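Local coordinates for protein 5-Carboxyvanillate Decarboxylase (Novosphingobium aromaticivorans, PDB 4QRN) that probably removes the 5-carboxylate of 5-carboxyvanillate as a metal-dependent decarboxylase of the amidohydrolase family, held here with manganese and a nitro-substituted inhibitor, at residues V153-P158 with I177-H182; P118-D123 with H182-Y187; L111-V116 with H210-P215; W160-I165 with F197-E202. All blocks are in the same frame, centred on the assembly; numbering follows the deposited sequence. Where two conformers were deposited one is given.

Contact 1: residues V153-P158 with I177-H182; sequences VAPQDP and IQINSH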
# COMPACT_ATOMS: atom_id res chain seq x y z
N VAL A 153 -12.07 22.83 1.88
CA VAL A 153 -12.44 23.46 0.62
C VAL A 153 -13.40 22.55 -0.16
O VAL A 153 -13.83 21.50 0.31
CB VAL A 153 -11.20 23.91 -0.21
CG1 VAL A 153 -10.37 24.94 0.57
CG2 VAL A 153 -10.34 22.73 -0.66
N ALA A 154 -13.75 23.00 -1.37
CA ALA A 154 -14.71 22.31 -2.22
C ALA A 154 -14.10 22.23 -3.61
O ALA A 154 -14.36 23.07 -4.45
CB ALA A 154 -16.05 23.06 -2.24
N PRO A 155 -13.24 21.22 -3.86
CA PRO A 155 -12.49 21.18 -5.12
C PRO A 155 -13.37 21.05 -6.33
O PRO A 155 -12.90 21.29 -7.44
CB PRO A 155 -11.56 19.98 -4.94
CG PRO A 155 -11.41 19.86 -3.45
CD PRO A 155 -12.79 20.16 -2.94
N GLN A 156 -14.64 20.69 -6.14
CA GLN A 156 -15.61 20.79 -7.22
C GLN A 156 -15.64 22.19 -7.83
O GLN A 156 -16.02 22.36 -9.00
CB GLN A 156 -17.06 20.61 -6.72
CG GLN A 156 -17.43 19.40 -5.91
CD GLN A 156 -17.32 19.64 -4.42
OE1 GLN A 156 -16.27 20.03 -3.91
NE2 GLN A 156 -18.41 19.38 -3.69
N ASP A 157 -15.26 23.20 -7.04
CA ASP A 157 -15.11 24.59 -7.48
C ASP A 157 -13.69 25.07 -7.13
O ASP A 157 -13.45 25.63 -6.05
CB ASP A 157 -16.17 25.48 -6.81
CG ASP A 157 -16.18 26.90 -7.36
OD1 ASP A 157 -15.18 27.32 -7.99
OD2 ASP A 157 -17.20 27.60 -7.14
N PRO A 158 -12.73 24.80 -8.02
CA PRO A 158 -11.34 25.14 -7.67
C PRO A 158 -11.10 26.63 -7.50
O PRO A 158 -10.26 27.00 -6.69
CB PRO A 158 -10.51 24.57 -8.85
CG PRO A 158 -11.38 23.56 -9.46
CD PRO A 158 -12.81 24.01 -9.25
N ILE A 177 -4.50 23.87 4.36
CA ILE A 177 -5.78 23.23 4.11
C ILE A 177 -5.57 21.71 4.09
O ILE A 177 -4.48 21.20 3.78
CB ILE A 177 -6.52 23.67 2.79
CG1 ILE A 177 -5.67 23.33 1.55
CG2 ILE A 177 -6.90 25.15 2.88
CD1 ILE A 177 -6.44 23.40 0.27
N GLN A 178 -6.66 21.02 4.43
CA GLN A 178 -6.73 19.57 4.26
C GLN A 178 -7.71 19.26 3.15
O GLN A 178 -8.85 19.73 3.18
CB GLN A 178 -7.19 18.91 5.56
CG GLN A 178 -7.40 17.40 5.40
CD GLN A 178 -7.71 16.74 6.72
OE1 GLN A 178 -6.85 16.67 7.60
NE2 GLN A 178 -8.94 16.25 6.87
N ILE A 179 -7.28 18.46 2.17
CA ILE A 179 -8.17 17.92 1.16
C ILE A 179 -8.25 16.42 1.41
O ILE A 179 -7.22 15.75 1.59
CB ILE A 179 -7.69 18.25 -0.27
CG1 ILE A 179 -7.79 19.77 -0.50
CG2 ILE A 179 -8.52 17.46 -1.32
CD1 ILE A 179 -7.34 20.23 -1.89
N ASN A 180 -9.47 15.91 1.44
CA ASN A 180 -9.76 14.52 1.77
C ASN A 180 -9.71 13.68 0.52
O ASN A 180 -10.71 13.14 0.05
CB ASN A 180 -11.11 14.49 2.47
CG ASN A 180 -11.12 15.40 3.64
OD1 ASN A 180 -10.38 15.16 4.59
ND2 ASN A 180 -11.89 16.50 3.56
N SER A 181 -8.51 13.63 -0.05
CA SER A 181 -8.20 12.88 -1.25
C SER A 181 -9.18 13.21 -2.38
O SER A 181 -9.38 14.39 -2.65
CB SER A 181 -7.99 11.39 -0.95
OG SER A 181 -7.17 10.85 -1.95
N HIS A 182 -9.69 12.21 -3.11
CA HIS A 182 -10.43 12.50 -4.34
C HIS A 182 -11.68 13.35 -4.08
O HIS A 182 -12.25 13.38 -2.99
CB HIS A 182 -10.85 11.19 -5.05
CG HIS A 182 -11.96 10.46 -4.36
ND1 HIS A 182 -13.29 10.61 -4.71
CD2 HIS A 182 -11.92 9.59 -3.32
CE1 HIS A 182 -14.02 9.85 -3.91
NE2 HIS A 182 -13.22 9.21 -3.06
O HOH W 1 -11.10 20.15 1.63

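Contact 2: residues P118-D123 with H182-Y187; sequences PLHDLD and HTQGRY. With ACT (acetate ion), chain L.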
# COMPACT_ATOMS: atom_id res chain seq x y z
N PRO A 118 -17.93 15.33 -1.42
CA PRO A 118 -18.87 14.49 -2.18
C PRO A 118 -20.15 15.21 -2.63
O PRO A 118 -20.94 14.60 -3.35
CB PRO A 118 -19.24 13.39 -1.18
CG PRO A 118 -18.15 13.39 -0.18
CD PRO A 118 -17.73 14.83 -0.05
N LEU A 119 -20.38 16.43 -2.15
CA LEU A 119 -21.68 17.07 -2.34
C LEU A 119 -21.88 17.50 -3.78
O LEU A 119 -21.00 18.13 -4.40
CB LEU A 119 -21.81 18.26 -1.40
CG LEU A 119 -22.36 17.95 -0.00
CD1 LEU A 119 -21.56 16.89 0.74
CD2 LEU A 119 -22.43 19.24 0.80
N HIS A 120 -23.04 17.16 -4.31
CA HIS A 120 -23.37 17.46 -5.69
C HIS A 120 -23.81 18.90 -5.95
O HIS A 120 -23.63 19.43 -7.05
CB HIS A 120 -24.43 16.48 -6.16
CG HIS A 120 -23.98 15.05 -6.07
ND1 HIS A 120 -24.45 14.17 -5.12
CD2 HIS A 120 -23.03 14.38 -6.77
CE1 HIS A 120 -23.85 13.00 -5.27
NE2 HIS A 120 -22.99 13.10 -6.27
N ASP A 121 -24.41 19.54 -4.94
CA ASP A 121 -24.87 20.91 -5.08
C ASP A 121 -23.74 21.86 -4.69
O ASP A 121 -23.36 21.93 -3.51
CB ASP A 121 -26.10 21.14 -4.19
CG ASP A 121 -26.75 22.48 -4.43
OD1 ASP A 121 -26.13 23.51 -4.11
OD2 ASP A 121 -27.89 22.51 -4.93
N LEU A 122 -23.19 22.59 -5.66
CA LEU A 122 -22.01 23.42 -5.42
C LEU A 122 -22.29 24.53 -4.43
O LEU A 122 -21.44 24.86 -3.62
CB LEU A 122 -21.45 23.98 -6.74
CG LEU A 122 -20.42 23.06 -7.44
CD1 LEU A 122 -20.96 21.65 -7.65
CD2 LEU A 122 -19.96 23.66 -8.76
N ASP A 123 -23.47 25.13 -4.50
CA ASP A 123 -23.84 26.16 -3.53
C ASP A 123 -23.82 25.60 -2.12
O ASP A 123 -23.33 26.24 -1.19
CB ASP A 123 -25.24 26.71 -3.82
CG ASP A 123 -25.28 27.71 -4.98
OD1 ASP A 123 -24.24 28.33 -5.29
OD2 ASP A 123 -26.37 27.87 -5.57
N HIS A 182 -9.69 12.21 -3.11
CA HIS A 182 -10.43 12.50 -4.34
C HIS A 182 -11.68 13.35 -4.08
O HIS A 182 -12.25 13.38 -2.99
CB HIS A 182 -10.85 11.19 -5.05
CG HIS A 182 -11.96 10.46 -4.36
ND1 HIS A 182 -13.29 10.61 -4.71
CD2 HIS A 182 -11.92 9.59 -3.32
CE1 HIS A 182 -14.02 9.85 -3.91
NE2 HIS A 182 -13.22 9.21 -3.06
N THR A 183 -12.11 14.04 -5.14
CA THR A 183 -13.40 14.70 -5.13
C THR A 183 -14.26 14.06 -6.20
O THR A 183 -13.99 14.20 -7.40
CB THR A 183 -13.26 16.24 -5.34
OG1 THR A 183 -12.62 16.79 -4.19
CG2 THR A 183 -14.62 16.92 -5.51
N GLN A 184 -15.24 13.29 -5.74
CA GLN A 184 -16.17 12.63 -6.66
C GLN A 184 -15.43 11.85 -7.76
O GLN A 184 -15.80 11.86 -8.93
CB GLN A 184 -17.18 13.64 -7.21
CG GLN A 184 -18.04 14.16 -6.08
CD GLN A 184 -18.95 15.29 -6.48
OE1 GLN A 184 -19.65 15.19 -7.49
NE2 GLN A 184 -18.95 16.37 -5.71
N GLY A 185 -14.39 11.14 -7.34
CA GLY A 185 -13.66 10.26 -8.23
C GLY A 185 -12.59 10.93 -9.08
O GLY A 185 -11.95 10.26 -9.90
N ARG A 186 -12.38 12.23 -8.87
CA ARG A 186 -11.37 13.00 -9.61
C ARG A 186 -10.21 13.34 -8.69
O ARG A 186 -10.41 13.66 -7.51
CB ARG A 186 -11.97 14.30 -10.17
CG ARG A 186 -13.14 14.06 -11.09
CD ARG A 186 -13.72 15.38 -11.56
NE ARG A 186 -12.81 16.02 -12.49
CZ ARG A 186 -13.07 17.18 -13.08
NH1 ARG A 186 -14.18 17.84 -12.78
NH2 ARG A 186 -12.21 17.68 -13.95
N TYR A 187 -9.02 13.36 -9.27
CA TYR A 187 -7.76 13.54 -8.53
C TYR A 187 -7.10 14.85 -8.89
O TYR A 187 -7.31 15.41 -9.98
CB TYR A 187 -6.83 12.32 -8.80
CG TYR A 187 -7.43 11.06 -8.21
CD1 TYR A 187 -8.37 10.29 -8.90
CD2 TYR A 187 -7.15 10.71 -6.89
CE1 TYR A 187 -8.99 9.19 -8.30
CE2 TYR A 187 -7.76 9.61 -6.27
CZ TYR A 187 -8.69 8.86 -6.99
OH TYR A 187 -9.34 7.80 -6.42
C ACT L . -16.57 17.29 -10.19
O ACT L . -15.59 17.88 -10.68
OXT ACT L . -16.94 16.23 -10.75
CH3 ACT L . -17.29 17.83 -8.99
O HOH W 2 -20.67 12.21 -7.74

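Contact 3: residues L111-V116 with H210-P215; sequences LTSPGV and HPATSP. With MN (manganese (II) ion), chain E; 1DF (4-hydroxy-3-methoxy-5-nitrobenzoic acid), chain F.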
# COMPACT_ATOMS: atom_id res chain seq x y z
N LEU A 111 -11.70 19.49 9.34
CA LEU A 111 -13.01 18.88 9.15
C LEU A 111 -12.82 17.45 8.64
O LEU A 111 -12.08 17.19 7.69
CB LEU A 111 -13.83 19.69 8.16
CG LEU A 111 -15.24 19.15 7.90
CD1 LEU A 111 -16.11 19.32 9.12
CD2 LEU A 111 -15.86 19.82 6.68
N THR A 112 -13.52 16.51 9.27
CA THR A 112 -13.28 15.12 9.02
C THR A 112 -13.68 14.68 7.62
O THR A 112 -14.64 15.19 7.01
CB THR A 112 -13.96 14.29 10.12
OG1 THR A 112 -13.50 12.94 10.07
CG2 THR A 112 -15.46 14.28 10.01
N SER A 113 -12.93 13.72 7.11
CA SER A 113 -13.14 13.21 5.76
C SER A 113 -14.54 12.62 5.61
O SER A 113 -15.00 11.89 6.49
CB SER A 113 -12.09 12.16 5.49
OG SER A 113 -12.25 11.61 4.21
N PRO A 114 -15.21 12.86 4.47
CA PRO A 114 -14.72 13.48 3.23
C PRO A 114 -15.02 14.98 3.11
O PRO A 114 -14.96 15.53 2.00
CB PRO A 114 -15.49 12.71 2.16
CG PRO A 114 -16.84 12.51 2.79
CD PRO A 114 -16.49 12.16 4.23
N GLY A 115 -15.35 15.64 4.22
CA GLY A 115 -15.67 17.05 4.14
C GLY A 115 -16.88 17.30 3.25
O GLY A 115 -17.84 16.51 3.25
N VAL A 116 -16.84 18.38 2.47
CA VAL A 116 -17.95 18.66 1.55
C VAL A 116 -17.66 18.19 0.13
O VAL A 116 -18.43 18.44 -0.79
CB VAL A 116 -18.31 20.16 1.52
CG1 VAL A 116 -18.69 20.64 2.92
CG2 VAL A 116 -17.20 21.01 0.93
N HIS A 210 -5.43 14.13 3.22
CA HIS A 210 -5.94 13.17 4.18
C HIS A 210 -6.70 12.08 3.43
O HIS A 210 -7.26 12.34 2.36
CB HIS A 210 -6.89 13.92 5.11
CG HIS A 210 -7.38 13.09 6.26
ND1 HIS A 210 -8.43 12.21 6.15
CD2 HIS A 210 -6.93 12.99 7.54
CE1 HIS A 210 -8.59 11.59 7.31
NE2 HIS A 210 -7.72 12.06 8.18
N PRO A 211 -6.80 10.86 3.99
CA PRO A 211 -7.54 9.83 3.27
C PRO A 211 -9.02 10.11 3.14
O PRO A 211 -9.65 10.91 3.86
CB PRO A 211 -7.33 8.58 4.13
CG PRO A 211 -6.05 8.80 4.86
CD PRO A 211 -6.05 10.31 5.14
N ALA A 212 -9.60 9.37 2.21
CA ALA A 212 -11.03 9.18 2.06
C ALA A 212 -11.21 7.75 1.61
O ALA A 212 -10.29 7.09 1.14
CB ALA A 212 -11.62 10.16 1.04
N THR A 213 -12.45 7.28 1.71
CA THR A 213 -12.81 6.07 1.01
C THR A 213 -12.56 6.23 -0.50
O THR A 213 -12.69 7.32 -1.05
CB THR A 213 -14.30 5.73 1.23
OG1 THR A 213 -15.13 6.88 1.00
CG2 THR A 213 -14.53 5.23 2.65
N SER A 214 -12.22 5.12 -1.13
CA SER A 214 -12.03 5.10 -2.56
C SER A 214 -13.32 5.46 -3.28
O SER A 214 -14.41 5.22 -2.76
CB SER A 214 -11.62 3.69 -2.98
OG SER A 214 -10.38 3.29 -2.42
N PRO A 215 -13.21 6.00 -4.49
CA PRO A 215 -14.41 6.23 -5.30
C PRO A 215 -15.04 4.92 -5.77
O PRO A 215 -14.42 3.85 -5.69
CB PRO A 215 -13.89 7.08 -6.46
CG PRO A 215 -12.46 6.65 -6.62
CD PRO A 215 -11.97 6.35 -5.22
MN MN E . -7.35 11.15 10.18
C1 1DF F . -10.88 6.81 10.51
CO1 1DF F . -9.53 6.99 10.59
CO2 1DF F . -11.68 7.83 9.96
CM1 1DF F . -9.03 8.27 10.18
CM2 1DF F . -11.18 9.09 9.72
OM 1DF F . -11.92 10.13 9.23
CZ 1DF F . -9.84 9.38 9.94
CC 1DF F . -11.53 5.54 10.92
CV 1DF F . -13.22 9.82 8.72
O1 1DF F . -10.96 4.84 11.86
O2 1DF F . -12.59 5.21 10.37
O3 1DF F . -9.37 10.59 9.89
N 1DF F . -7.58 8.28 9.80
O11 1DF F . -7.05 9.24 9.32
O22 1DF F . -6.96 7.18 9.86
O HOH W 3 -14.05 9.41 3.07
O HOH W 4 -7.75 13.06 11.17

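Contact 4: residues W160-I165 with F197-E202; sequences WSAREI and FRALVE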
# COMPACT_ATOMS: atom_id res chain seq x y z
N TRP A 160 -13.30 28.92 -6.34
CA TRP A 160 -13.80 29.28 -5.01
C TRP A 160 -12.84 28.77 -3.95
O TRP A 160 -12.53 29.45 -2.97
CB TRP A 160 -15.20 28.72 -4.75
CG TRP A 160 -15.66 29.03 -3.36
CD1 TRP A 160 -16.30 30.16 -2.95
CD2 TRP A 160 -15.49 28.21 -2.19
NE1 TRP A 160 -16.54 30.09 -1.60
CE2 TRP A 160 -16.05 28.91 -1.11
CE3 TRP A 160 -14.93 26.95 -1.96
CZ2 TRP A 160 -16.05 28.40 0.18
CZ3 TRP A 160 -14.91 26.45 -0.66
CH2 TRP A 160 -15.48 27.17 0.39
N SER A 161 -12.34 27.54 -4.15
CA SER A 161 -11.41 26.96 -3.19
C SER A 161 -10.15 27.80 -3.04
O SER A 161 -9.64 27.97 -1.94
CB SER A 161 -11.07 25.52 -3.58
OG SER A 161 -12.20 24.65 -3.45
N ALA A 162 -9.67 28.35 -4.16
CA ALA A 162 -8.52 29.25 -4.11
C ALA A 162 -8.84 30.49 -3.28
O ALA A 162 -8.02 30.93 -2.46
CB ALA A 162 -8.10 29.63 -5.52
N ARG A 163 -10.03 31.07 -3.47
CA ARG A 163 -10.43 32.20 -2.64
C ARG A 163 -10.50 31.83 -1.16
O ARG A 163 -10.14 32.64 -0.30
CB ARG A 163 -11.78 32.79 -3.10
CG ARG A 163 -11.70 33.37 -4.50
CD ARG A 163 -12.95 34.15 -4.91
NE ARG A 163 -14.22 33.40 -4.92
CZ ARG A 163 -14.70 32.72 -5.96
NH1 ARG A 163 -14.01 32.58 -7.08
NH2 ARG A 163 -15.89 32.13 -5.86
N GLU A 164 -10.95 30.61 -0.87
CA GLU A 164 -11.09 30.16 0.51
C GLU A 164 -9.73 29.85 1.16
O GLU A 164 -9.57 30.03 2.37
CB GLU A 164 -12.04 28.96 0.57
CG GLU A 164 -12.53 28.62 1.99
CD GLU A 164 -13.55 29.61 2.57
OE1 GLU A 164 -13.78 30.72 2.01
OE2 GLU A 164 -14.14 29.26 3.62
N ILE A 165 -8.77 29.38 0.37
CA ILE A 165 -7.40 29.24 0.84
C ILE A 165 -6.87 30.62 1.28
O ILE A 165 -6.30 30.76 2.37
CB ILE A 165 -6.53 28.63 -0.26
CG1 ILE A 165 -6.90 27.15 -0.44
CG2 ILE A 165 -5.04 28.79 0.04
CD1 ILE A 165 -6.42 26.56 -1.74
N PHE A 197 -3.55 24.74 -6.33
CA PHE A 197 -2.11 24.80 -6.16
C PHE A 197 -1.57 26.20 -6.30
O PHE A 197 -0.70 26.59 -5.53
CB PHE A 197 -1.43 23.82 -7.10
CG PHE A 197 -1.77 22.39 -6.77
CD1 PHE A 197 -1.29 21.83 -5.60
CD2 PHE A 197 -2.62 21.64 -7.56
CE1 PHE A 197 -1.60 20.52 -5.25
CE2 PHE A 197 -2.95 20.34 -7.22
CZ PHE A 197 -2.44 19.77 -6.06
N ARG A 198 -2.08 26.98 -7.24
CA ARG A 198 -1.64 28.36 -7.39
C ARG A 198 -1.87 29.11 -6.08
O ARG A 198 -1.00 29.86 -5.62
CB ARG A 198 -2.38 29.04 -8.54
CG ARG A 198 -1.90 28.59 -9.92
CD ARG A 198 -0.57 29.19 -10.38
NE ARG A 198 -0.72 30.63 -10.59
CZ ARG A 198 -1.30 31.18 -11.65
NH1 ARG A 198 -1.68 30.41 -12.67
NH2 ARG A 198 -1.47 32.50 -11.70
N ALA A 199 -3.02 28.91 -5.45
CA ALA A 199 -3.34 29.61 -4.22
C ALA A 199 -2.45 29.17 -3.06
O ALA A 199 -2.01 30.01 -2.28
CB ALA A 199 -4.82 29.44 -3.87
N LEU A 200 -2.20 27.87 -2.94
CA LEU A 200 -1.32 27.37 -1.88
C LEU A 200 0.07 27.97 -1.98
O LEU A 200 0.66 28.32 -0.97
CB LEU A 200 -1.23 25.84 -1.94
CG LEU A 200 -2.49 25.11 -1.50
CD1 LEU A 200 -2.46 23.65 -1.98
CD2 LEU A 200 -2.59 25.20 0.01
N VAL A 201 0.57 28.11 -3.20
CA VAL A 201 1.90 28.69 -3.36
C VAL A 201 1.84 30.20 -3.05
O VAL A 201 2.77 30.73 -2.44
CB VAL A 201 2.44 28.40 -4.76
CG1 VAL A 201 3.66 29.27 -5.12
CG2 VAL A 201 2.74 26.88 -4.90
N GLU A 202 0.77 30.88 -3.44
CA GLU A 202 0.61 32.30 -3.12
C GLU A 202 0.62 32.57 -1.61
O GLU A 202 1.23 33.52 -1.15
CB GLU A 202 -0.68 32.85 -3.73
CG GLU A 202 -0.60 33.00 -5.24
CD GLU A 202 -1.94 33.14 -5.95
OE1 GLU A 202 -3.00 33.11 -5.29
OE2 GLU A 202 -1.92 33.28 -7.19

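Contact 1: residues V153-P158 with I177-H182
Val153 lies level with Ile179, their CA atoms 7.0 Å apart, where the loop leaving strand 147-149 passes strand 177-179 before folding into a type I beta turn from Ala154 to Asp157. The side chains meet through carbon alone. Val153 reaches the strand mainly with CG2, which its chi1 of -61° places between the backbone N and the carbonyl carbon. Val153 CG2 stands 3.9 Å from Ile179 CG1 and 4.1 Å from Ile177 CD1, so one branch touches both isoleucines. Val153 runs nearly at right angles to Ile177 and at a slant to Ile179. Beyond it the ring of Pro155 continues the layer, Pro155 CG lying 4.3 Å from Ile179 CG2. Ile196 and Leu200 of helix 194-203 pack against the same isoleucines. Gln178 points away from the loop, and Gln178 NE2 gives a 2.9 Å hydrogen bond to Asn180 OD1, in the carbonyl plane of that acceptor. Water 1 joins the two backbones, accepting from Val153 N at 2.9 Å and donating to Gln178 O at 2.8 Å. Gln178 also pairs by its backbone with Gly151, so the water carries the link past direct pairing, where the loop turns off. Apolar branches thus join loop and strand in the barrel wall, while a water bridges the backbone N of Val153 and O of Gln178.

Contact 2: residues P118-D123 with H182-Y187
Gln184, on the type I' beta turn from Thr183 to Arg186, reaches across to Leu119 and His120 in the loop that leads into helix 122-142. Its chain is extended beyond CG (chi2 173°), which carries the terminal amide over the Pro118 backbone. The amide and the His120 imidazole stand steeply, their planes 74° apart. Gln184 OE1 approaches the ring obliquely, 3.5 Å from His120 CD2. On the other branch, Gln184 NE2 makes a weak, bent bond of 3.0 Å to Leu119 O, and its stronger partner is Gln117 O, just before the segment. Water 2, in the plane of the imidazole at its edge, lies 2.9 Å from His120 NE2 and donates to Gln184 OE1 at 3.2 Å, so one amide ties the loop both directly and through solvent. Pro118 O sits 3.8 Å above the centre of the His120 ring and backs one of its faces. An alanine here is likely to leave Gln117 O without this amide donor and water 2 without its link from His120 to the turn. An acetate, probably from the crystallisation liquor, lies beside this amide and at the edge of the Arg186 guanidinium, whose NH2 pairs with Glu190. The turn is also held by the residue before it: Gly185 N donates to His182 ND1 at 2.9 Å, from a position tilted off the imidazole plane.

Contact 3: residues L111-V116 with H210-P215
Ser113 and Pro211 make the tight centre of this contact: Ser113 OG donates to Pro211 O at 2.7 Å, in the carbonyl plane and on a lone pair. The hydroxyl is anti to the backbone N (chi1 179°), a setting that turns it onto the second loop. Pro211 O is gripped twice, because His210 ND1 also donates to it, at 2.9 Å. Ser113 CB comes obliquely to the same imidazole, 3.7 Å from His210 ND1, and Ala212 CB lies 3.5 Å from Ser113 OG. With ND1 tied to a carbonyl, the ring is fixed in rotation and His210 NE2 meets the manganese at 2.2 Å. Glu41, Asp336, water 4 and two inhibitor oxygens complete the metal site. Ser113 thus backs the metal ligand indirectly, through the shared Pro211 O and its CB, and also lines the ligand pocket. An alanine here removes the hydroxyl, which is likely to leave Pro211 O to His210 ND1 and water 3 without its link to this loop. The other side is looser and bridged by solvent: water 3 donates to Ser113 OG at 3.1 Å and accepts from Thr213 N at 3.0 Å, and Pro114, entered through a cis peptide bond, is partly exposed. Both loops follow the C-terminal ends of barrel strands, 106-111 and 207-209. Phe234 and Thr238 of helix 233-248 cover Pro211, while Tyr53 and Trp70, from helices 47-59 and 64-75, pack on Pro114.

Contact 4: residues W160-I165 with F197-E202
Ala162 and Ile165 of helix 158-170 meet Ala199 and Leu200 of helix 194-203 in the outer helical layer of the barrel, where the two helices lie on either side of strand 177-179 in chain order. The short segments run almost parallel, at 14°, with their axes 8.7 Å apart at closest approach. Small residues allow this spacing: the CA atoms of Ala162 and Ala199 are 5.2 Å apart, and the CB methyls of Ala162 and Ala199 touch at 3.7 Å. Ala199 CB points at the opposite helix and settles between Ala162 and Ile165, one helical turn apart. Ile165 holds it from the other side with several carbons, the nearest being Ile165 CD1, 3.9 Å from Ala199 CB. Its CG1 lies beside the backbone N (chi1 -72°), and the extended chain beyond it carries CD1 on to Leu200, where Ile165 CD1 stands 4.2 Å from Leu200 CG. Those two side chains cross at about a right angle, and Ile177 of the strand packs beneath both. No hydrogen bond joins the segments themselves, although Glu202 OE1 bonds to His166 NE2 just past the first of them. The far flank of helix 158-170 faces helix 122-142: Trp160 packs on Ala129 and Thr130, while Glu164 bonds to Asn133. Successive strand-helix units that place neighbouring helices parallel outside a parallel-stranded barrel are characteristic of the (beta/alpha)8 fold of the amidohydrolase family.

In the fold
Contacts 1, 3 and 4 are buried, whereas contact 2 is partly exposed and ties its loops with one amide, an imidazole and a water. Contact 3 sits at the metal and inhibitor, and its chemistry is correspondingly polar; contact 4, away from the annotated sites, is purely aliphatic. Contact 1 mixes both, with apolar branches and a bridging water, and touches each of the others. Strand 177-179 of contact 1 bonds by its backbone to His210 of contact 3 and lies against both helices of contact 4. Gln156, in the conformer given, joins contact 1 to Leu119 of contact 2, and His182, shared by both, bonds to Thr213 of contact 3. Contacts 2 and 4 do not touch, their centres about 17 Å apart.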